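Local coordinates for AlgW protein (Pseudomonas aeruginosa, PDB 7CO3) that probably cleaves proteins as an HtrA-type serine endopeptidase, joining a trypsin-like protease domain to a PDZ domain, at residues Ala56-Arg61 / Val180-Gly185; Val110-Glu115 / Leu263-Met268; Gln130-Val133 / Arg139-Ile142. The protein carries 1 engineered substitution. One frame throughout, in Å; residues are numbered along the deposited sequence.

Interaction 1. Residues Ala56-Arg61 / Val180-Gly185; sequences ANAVSR and VCLAIG
Val-59 and Leu-182 mark the closest backbone approach of helix 56-62 to strand 180-185, with 8.3 Å from the CA of Val-59 to the CA of Leu-182. No hydrogen bond bridges that gap, and side chains fill it.

Leu-182 does most of the reaching. Its CB points to the helix, and one methyl, CD2, makes both close contacts. With chi1 at -79°, CG is anti to the carbonyl carbon, which sets the branch point that carries CD2 beside the backbone N. CD2 lies 4.0 Å from CB of Ala-58. The same CD2 is 4.1 Å from CG2 of Val-59. The methyl therefore meets two successive residues of the helix.

Ala-58 points its CB at the strand. Val-59 approaches differently: its side chain runs at about a right angle to that of Leu-182. With chi1 at 163°, CG1 is anti to the backbone N and CG2 is beside that N. This CG2 branch is the one that meets the leucine. The three touching side chains are all buried, and the contact is purely apolar.

Val-194 of strand 193-204 packs on Val-59, and Val-232 of strand 230-233 packs on Leu-182. The helix also meets a second subunit: OG of Ser-60 is hydrogen-bonded to NH2 of Arg-176 of that subunit, and Val-59 packs on its Thr-177. The contact thus seats an N-terminal helix on the second beta-barrel of a chymotrypsin-like protease fold, beside a subunit interface of the HtrA trimer.

Interaction 2. Residues Val110-Glu115 / Leu263-Met268; sequences VIMSAE and LALEVM
Leu-265 is the first residue of helix segment 263-268 to touch Met-112 of segment 110-115. The leucine CB does not aim straight at the strand, but its CD2 extends to Met-112. CD2 sits 3.4 Å from CE of Met-112, closer than carbons usually pack.

One turn on, Met-268 makes the second contact. It points at the strand and reaches with sulfur rather than a methyl. Its chain runs out with CG anti to the backbone N (chi1 -175°) and stays extended to SD. SD lies 3.6 Å from CG of Met-112 and also 3.6 Å from its CB. Met-112 folds back on itself (chi2 -58°, chi3 -87°), which leaves its CB and CG against the sulfur and its CE against the leucine. The two methionine chains meet at a slant.

Leu-119 of strand 117-120 adjoins Met-112, Ala-264 and Met-268. Strand 154-158 contributes Leu-154, which packs on Ala-264 and Val-267, and Val-156, which packs on Met-268. Helix 261-274, which follows the last protease strand, 256-260, therefore lies against three strands of the first barrel: 104-113, 117-120 and 154-158.

Interaction 3. Residues Gln130-Val133 / Arg139-Ile142; sequences QIIV and RETI
Val-133 and Thr-141 form a hydrogen-bonded antiparallel pair in a beta hairpin of the first protease barrel. The axes of strand segments 130-133 and 140-142 approach to 4.7 Å.

Two backbone hydrogen bonds hold this pair. N of Val-133 gives a nearly straight bond to O of Thr-141 at 2.8 Å. In return, N of Thr-141 reaches O of Val-133 at 3.0 Å, in the carbonyl plane. Ile-132 and Ile-142 form the adjacent non-hydrogen-bonded pair.

CA-H...O contacts add to these bonds. CA of Glu-140 is 3.3 Å from O of Val-133, and CA of Ile-142 is 3.4 Å from O of Ile-131.

Among charged groups, Arg-139 turns its end away from the opposite strand, and its NH1 makes a salt bridge with OD2 of Asp-137 in the hairpin turn.

The side chains divide between the two faces. Val-133 and Thr-141 share one, with CB of Val-133 4.2 Å from CG2 of Thr-141. Strand 66-72 lines the other edge of 130-134, where Ala-67 and Leu-69 pack on Val-133. Ile-132 and Ile-142 share the other face, with CG1 of Ile-132 4.4 Å from CG1 of Ile-142. There CG2 of Ile-132 lies 3.9 Å from OE1 of Glu-140.

From the N terminus, helix 56-62 comes first, and interaction 1 closes a long loop when strand 180-185 returns to it. Interaction 2 opens within that loop, at 110-115, but closes beyond it at 263-268, so the two cross. Interaction 3 is a short hairpin closure, only six residues apart at its nearest ends, and falls within both longer loops. Interactions 2 and 3 both reach the first barrel, with centres about 18 Å apart. Interaction 1 joins the N-terminal helix to the second barrel, interaction 2 the C-terminal protease helix to the first, and interaction 3 two neighbouring strands. None touches another.

Interaction 1. Residues Ala56-Arg61 / Val180-Gly185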
loop_
_atom_site.group_PDB
_atom_site.type_symbol
_atom_site.label_atom_id
_atom_site.label_comp_id
_atom_site.label_asym_id
_atom_site.label_seq_id
_atom_site.Cartn_x
_atom_site.Cartn_y
_atom_site.Cartn_z
ATOM N N ALA B 56 -0.554 11.500 -15.700
ATOM C CA ALA B 56 -1.580 12.542 -15.759
ATOM C C ALA B 56 -2.439 12.425 -17.022
ATOM O O ALA B 56 -3.663 12.531 -16.952
ATOM C CB ALA B 56 -0.924 13.915 -15.690
ATOM N N ASN B 57 -1.812 12.187 -18.180
ATOM C CA ASN B 57 -2.556 12.082 -19.436
ATOM C C ASN B 57 -3.504 10.906 -19.412
ATOM O O ASN B 57 -4.673 11.041 -19.792
ATOM C CB ASN B 57 -1.587 11.984 -20.621
ATOM C CG ASN B 57 -0.895 13.297 -20.885
ATOM O OD1 ASN B 57 0.131 13.373 -21.558
ATOM N ND2 ASN B 57 -1.465 14.348 -20.361
ATOM N N ALA B 58 -3.042 9.755 -18.918
ATOM C CA ALA B 58 -3.941 8.612 -18.750
ATOM C C ALA B 58 -5.113 8.962 -17.831
ATOM O O ALA B 58 -6.263 8.615 -18.127
ATOM C CB ALA B 58 -3.166 7.402 -18.239
ATOM N N VAL B 59 -4.856 9.680 -16.730
ATOM C CA VAL B 59 -5.962 10.063 -15.840
ATOM C C VAL B 59 -6.916 11.013 -16.560
ATOM O O VAL B 59 -8.137 10.850 -16.515
ATOM C CB VAL B 59 -5.439 10.708 -14.539
ATOM C CG1 VAL B 59 -6.597 11.499 -13.809
ATOM C CG2 VAL B 59 -4.735 9.692 -13.603
ATOM N N SER B 60 -6.363 12.033 -17.218
ATOM C CA SER B 60 -7.190 12.969 -17.971
ATOM C C SER B 60 -8.104 12.232 -18.943
ATOM O O SER B 60 -9.265 12.612 -19.136
ATOM C CB SER B 60 -6.303 13.972 -18.692
ATOM O OG SER B 60 -5.928 15.007 -17.799
ATOM N N ARG B 61 -7.607 11.154 -19.525
ATOM C CA ARG B 61 -8.363 10.413 -20.515
ATOM C C ARG B 61 -9.522 9.652 -19.880
ATOM O O ARG B 61 -10.653 9.701 -20.374
ATOM C CB ARG B 61 -7.411 9.455 -21.227
ATOM C CG ARG B 61 -7.828 9.096 -22.625
ATOM C CD ARG B 61 -6.693 8.445 -23.388
ATOM N NE ARG B 61 -7.205 7.673 -24.518
ATOM C CZ ARG B 61 -6.708 6.507 -24.916
ATOM N NH1 ARG B 61 -7.248 5.877 -25.952
ATOM N NH2 ARG B 61 -5.673 5.966 -24.281
ATOM N N VAL B 180 2.117 -1.449 -15.687
ATOM C CA VAL B 180 1.554 -0.483 -14.741
ATOM C C VAL B 180 0.053 -0.338 -14.971
ATOM O O VAL B 180 -0.409 -0.349 -16.108
ATOM C CB VAL B 180 2.273 0.872 -14.883
ATOM C CG1 VAL B 180 1.535 1.998 -14.114
ATOM C CG2 VAL B 180 3.683 0.762 -14.433
ATOM N N CYS B 181 -0.727 -0.213 -13.892
ATOM C CA CYS B 181 -2.154 0.087 -14.039
ATOM C C CYS B 181 -2.600 1.105 -12.996
ATOM O O CYS B 181 -1.932 1.346 -11.980
ATOM C CB CYS B 181 -3.040 -1.170 -13.924
ATOM S SG CYS B 181 -2.691 -2.078 -12.389
ATOM N N LEU B 182 -3.773 1.675 -13.255
ATOM C CA LEU B 182 -4.387 2.707 -12.429
ATOM C C LEU B 182 -5.792 2.263 -12.025
ATOM O O LEU B 182 -6.559 1.800 -12.870
ATOM C CB LEU B 182 -4.457 4.016 -13.224
ATOM C CG LEU B 182 -3.244 4.925 -13.389
ATOM C CD1 LEU B 182 -1.987 4.206 -13.720
ATOM C CD2 LEU B 182 -3.534 5.926 -14.503
ATOM N N ALA B 183 -6.135 2.386 -10.727
ATOM C CA ALA B 183 -7.480 2.160 -10.226
ATOM C C ALA B 183 -8.155 3.523 -10.035
ATOM O O ALA B 183 -7.524 4.469 -9.554
ATOM C CB ALA B 183 -7.460 1.391 -8.898
ATOM N N ILE B 184 -9.431 3.619 -10.401
ATOM C CA ILE B 184 -10.200 4.873 -10.335
ATOM C C ILE B 184 -11.512 4.576 -9.647
ATOM O O ILE B 184 -12.273 3.731 -10.106
ATOM C CB ILE B 184 -10.444 5.517 -11.717
ATOM C CG1 ILE B 184 -9.140 5.656 -12.484
ATOM C CG2 ILE B 184 -11.035 6.920 -11.535
ATOM C CD1 ILE B 184 -9.276 6.283 -13.848
ATOM N N GLY B 185 -11.754 5.236 -8.524
ATOM C CA GLY B 185 -12.940 4.938 -7.754
ATOM C C GLY B 185 -13.136 5.955 -6.655
ATOM O O GLY B 185 -12.511 7.017 -6.649
#

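Interaction 2. Residues Val110-Glu115 / Leu263-Met268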
loop_
_atom_site.group_PDB
_atom_site.type_symbol
_atom_site.label_atom_id
_atom_site.label_comp_id
_atom_site.label_asym_id
_atom_site.label_seq_id
_atom_site.Cartn_x
_atom_site.Cartn_y
_atom_site.Cartn_z
ATOM N N VAL B 110 -18.562 2.544 -14.364
ATOM C CA VAL B 110 -17.854 2.999 -15.556
ATOM C C VAL B 110 -18.830 3.239 -16.710
ATOM O O VAL B 110 -19.581 2.342 -17.094
ATOM C CB VAL B 110 -16.759 2.009 -15.987
ATOM C CG1 VAL B 110 -16.079 2.574 -17.235
ATOM C CG2 VAL B 110 -15.733 1.807 -14.837
ATOM N N ILE B 111 -18.752 4.423 -17.303
ATOM C CA ILE B 111 -19.541 4.747 -18.487
ATOM C C ILE B 111 -18.941 4.041 -19.688
ATOM O O ILE B 111 -17.835 4.373 -20.123
ATOM C CB ILE B 111 -19.591 6.256 -18.731
ATOM C CG1 ILE B 111 -20.022 6.993 -17.478
ATOM C CG2 ILE B 111 -20.525 6.568 -19.929
ATOM C CD1 ILE B 111 -19.667 8.456 -17.507
ATOM N N MET B 112 -19.681 3.082 -20.240
ATOM C CA MET B 112 -19.206 2.283 -21.360
ATOM C C MET B 112 -19.641 2.797 -22.735
ATOM O O MET B 112 -18.987 2.466 -23.727
ATOM C CB MET B 112 -19.667 0.834 -21.190
ATOM C CG MET B 112 -19.246 0.189 -19.890
ATOM S SD MET B 112 -17.435 0.220 -19.709
ATOM C CE MET B 112 -17.018 -1.294 -20.574
ATOM N N SER B 113 -20.719 3.579 -22.850
ATOM C CA SER B 113 -21.071 4.132 -24.158
ATOM C C SER B 113 -21.790 5.460 -23.982
ATOM O O SER B 113 -22.376 5.733 -22.926
ATOM C CB SER B 113 -21.926 3.170 -24.995
ATOM O OG SER B 113 -23.167 2.878 -24.368
ATOM N N ALA B 114 -21.716 6.293 -25.031
ATOM C CA ALA B 114 -22.255 7.649 -24.965
ATOM C C ALA B 114 -23.759 7.645 -24.796
ATOM O O ALA B 114 -24.330 8.660 -24.381
ATOM C CB ALA B 114 -21.881 8.459 -26.216
ATOM N N GLU B 115 -24.405 6.520 -25.099
ATOM C CA GLU B 115 -25.832 6.334 -24.870
ATOM C C GLU B 115 -26.202 6.316 -23.393
ATOM O O GLU B 115 -27.398 6.339 -23.079
ATOM C CB GLU B 115 -26.292 5.021 -25.499
ATOM C CG GLU B 115 -26.160 4.933 -27.006
ATOM C CD GLU B 115 -25.707 3.550 -27.447
ATOM O OE1 GLU B 115 -26.493 2.588 -27.286
ATOM O OE2 GLU B 115 -24.563 3.424 -27.946
ATOM N N LEU B 263 -14.285 -10.479 -20.194
ATOM C CA LEU B 263 -15.444 -11.047 -19.521
ATOM C C LEU B 263 -16.536 -10.011 -19.331
ATOM O O LEU B 263 -17.709 -10.294 -19.592
ATOM C CB LEU B 263 -15.046 -11.632 -18.162
ATOM C CG LEU B 263 -16.140 -12.333 -17.351
ATOM C CD1 LEU B 263 -16.836 -13.369 -18.265
ATOM C CD2 LEU B 263 -15.567 -13.019 -16.110
ATOM N N ALA B 264 -16.179 -8.810 -18.862
ATOM C CA ALA B 264 -17.213 -7.844 -18.507
ATOM C C ALA B 264 -18.001 -7.372 -19.729
ATOM O O ALA B 264 -19.206 -7.086 -19.624
ATOM C CB ALA B 264 -16.599 -6.653 -17.766
ATOM N N LEU B 265 -17.329 -7.231 -20.886
ATOM C CA LEU B 265 -18.019 -6.762 -22.089
ATOM C C LEU B 265 -19.062 -7.774 -22.571
ATOM O O LEU B 265 -20.159 -7.380 -22.995
ATOM C CB LEU B 265 -17.015 -6.453 -23.197
ATOM C CG LEU B 265 -16.031 -5.317 -22.963
ATOM C CD1 LEU B 265 -15.219 -4.985 -24.206
ATOM C CD2 LEU B 265 -16.808 -4.121 -22.493
ATOM N N GLU B 266 -18.736 -9.069 -22.514
ATOM C CA GLU B 266 -19.702 -10.127 -22.823
ATOM C C GLU B 266 -20.971 -9.950 -22.005
ATOM O O GLU B 266 -22.061 -9.709 -22.554
ATOM C CB GLU B 266 -19.118 -11.504 -22.495
ATOM C CG GLU B 266 -18.257 -12.192 -23.526
ATOM C CD GLU B 266 -17.431 -13.292 -22.879
ATOM O OE1 GLU B 266 -18.031 -14.208 -22.276
ATOM O OE2 GLU B 266 -16.186 -13.219 -22.931
ATOM N N VAL B 267 -20.825 -10.062 -20.674
ATOM C CA VAL B 267 -21.907 -9.852 -19.719
ATOM C C VAL B 267 -22.696 -8.592 -20.042
ATOM O O VAL B 267 -23.929 -8.637 -20.133
ATOM C CB VAL B 267 -21.325 -9.807 -18.297
ATOM C CG1 VAL B 267 -22.357 -9.254 -17.298
ATOM C CG2 VAL B 267 -20.810 -11.178 -17.892
ATOM N N MET B 268 -22.008 -7.460 -20.231
ATOM C CA MET B 268 -22.699 -6.197 -20.496
ATOM C C MET B 268 -23.562 -6.282 -21.755
ATOM O O MET B 268 -24.709 -5.826 -21.767
ATOM C CB MET B 268 -21.711 -5.060 -20.682
ATOM C CG MET B 268 -22.365 -3.717 -20.847
ATOM S SD MET B 268 -21.210 -2.467 -21.355
ATOM C CE MET B 268 -20.269 -3.343 -22.594
#

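Interaction 3. Residues Gln130-Val133 / Arg139-Ile142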
loop_
_atom_site.group_PDB
_atom_site.type_symbol
_atom_site.label_atom_id
_atom_site.label_comp_id
_atom_site.label_asym_id
_atom_site.label_seq_id
_atom_site.Cartn_x
_atom_site.Cartn_y
_atom_site.Cartn_z
ATOM N N GLN B 130 -32.953 3.171 -4.862
ATOM C CA GLN B 130 -32.567 4.312 -5.675
ATOM C C GLN B 130 -31.059 4.266 -5.917
ATOM O O GLN B 130 -30.292 3.844 -5.042
ATOM C CB GLN B 130 -32.971 5.611 -4.996
ATOM C CG GLN B 130 -32.778 6.839 -5.834
ATOM C CD GLN B 130 -33.054 8.102 -5.046
ATOM O OE1 GLN B 130 -32.300 8.471 -4.146
ATOM N NE2 GLN B 130 -34.153 8.765 -5.368
ATOM N N ILE B 131 -30.643 4.684 -7.112
ATOM C CA ILE B 131 -29.234 4.712 -7.520
ATOM C C ILE B 131 -28.959 6.065 -8.149
ATOM O O ILE B 131 -29.533 6.389 -9.193
ATOM C CB ILE B 131 -28.887 3.577 -8.507
ATOM C CG1 ILE B 131 -29.197 2.225 -7.900
ATOM C CG2 ILE B 131 -27.400 3.598 -8.908
ATOM C CD1 ILE B 131 -29.254 1.120 -8.914
ATOM N N ILE B 132 -28.096 6.854 -7.514
ATOM C CA ILE B 132 -27.621 8.117 -8.060
ATOM C C ILE B 132 -26.226 7.936 -8.652
ATOM O O ILE B 132 -25.338 7.329 -8.031
ATOM C CB ILE B 132 -27.625 9.233 -7.008
ATOM C CG1 ILE B 132 -29.063 9.493 -6.535
ATOM C CG2 ILE B 132 -27.002 10.493 -7.576
ATOM C CD1 ILE B 132 -29.316 9.211 -5.082
ATOM N N VAL B 133 -26.052 8.465 -9.858
ATOM C CA VAL B 133 -24.790 8.510 -10.570
ATOM C C VAL B 133 -24.278 9.939 -10.473
ATOM O O VAL B 133 -25.016 10.888 -10.765
ATOM C CB VAL B 133 -24.980 8.096 -12.037
ATOM C CG1 VAL B 133 -23.828 8.556 -12.867
ATOM C CG2 VAL B 133 -25.221 6.593 -12.174
ATOM N N ARG B 139 -22.364 16.810 -12.796
ATOM C CA ARG B 139 -23.754 16.435 -13.054
ATOM C C ARG B 139 -24.118 15.213 -12.220
ATOM O O ARG B 139 -23.301 14.308 -12.033
ATOM C CB ARG B 139 -23.977 16.106 -14.536
ATOM C CG ARG B 139 -24.072 17.274 -15.504
ATOM C CD ARG B 139 -23.319 16.946 -16.793
ATOM N NE ARG B 139 -24.006 15.962 -17.619
ATOM C CZ ARG B 139 -23.491 15.390 -18.704
ATOM N NH1 ARG B 139 -22.263 15.680 -19.105
ATOM N NH2 ARG B 139 -24.205 14.515 -19.388
ATOM N N GLU B 140 -25.349 15.191 -11.727
ATOM C CA GLU B 140 -25.917 14.046 -11.032
ATOM C C GLU B 140 -27.228 13.643 -11.697
ATOM O O GLU B 140 -27.944 14.481 -12.258
ATOM C CB GLU B 140 -26.144 14.368 -9.550
ATOM C CG GLU B 140 -24.843 14.705 -8.827
ATOM C CD GLU B 140 -25.002 14.852 -7.326
ATOM O OE1 GLU B 140 -25.878 14.175 -6.753
ATOM O OE2 GLU B 140 -24.244 15.641 -6.717
ATOM N N THR B 141 -27.535 12.349 -11.633
ATOM C CA THR B 141 -28.770 11.838 -12.214
ATOM C C THR B 141 -29.105 10.509 -11.566
ATOM O O THR B 141 -28.242 9.833 -11.005
ATOM C CB THR B 141 -28.684 11.670 -13.743
ATOM O OG1 THR B 141 -29.974 11.320 -14.254
ATOM C CG2 THR B 141 -27.698 10.554 -14.145
ATOM N N ILE B 142 -30.374 10.159 -11.635
ATOM C CA ILE B 142 -30.822 8.857 -11.165
ATOM C C ILE B 142 -30.601 7.857 -12.284
ATOM O O ILE B 142 -30.750 8.188 -13.463
ATOM C CB ILE B 142 -32.295 8.903 -10.718
ATOM C CG1 ILE B 142 -32.440 9.587 -9.359
ATOM C CG2 ILE B 142 -32.857 7.503 -10.570
ATOM C CD1 ILE B 142 -32.240 11.103 -9.343
#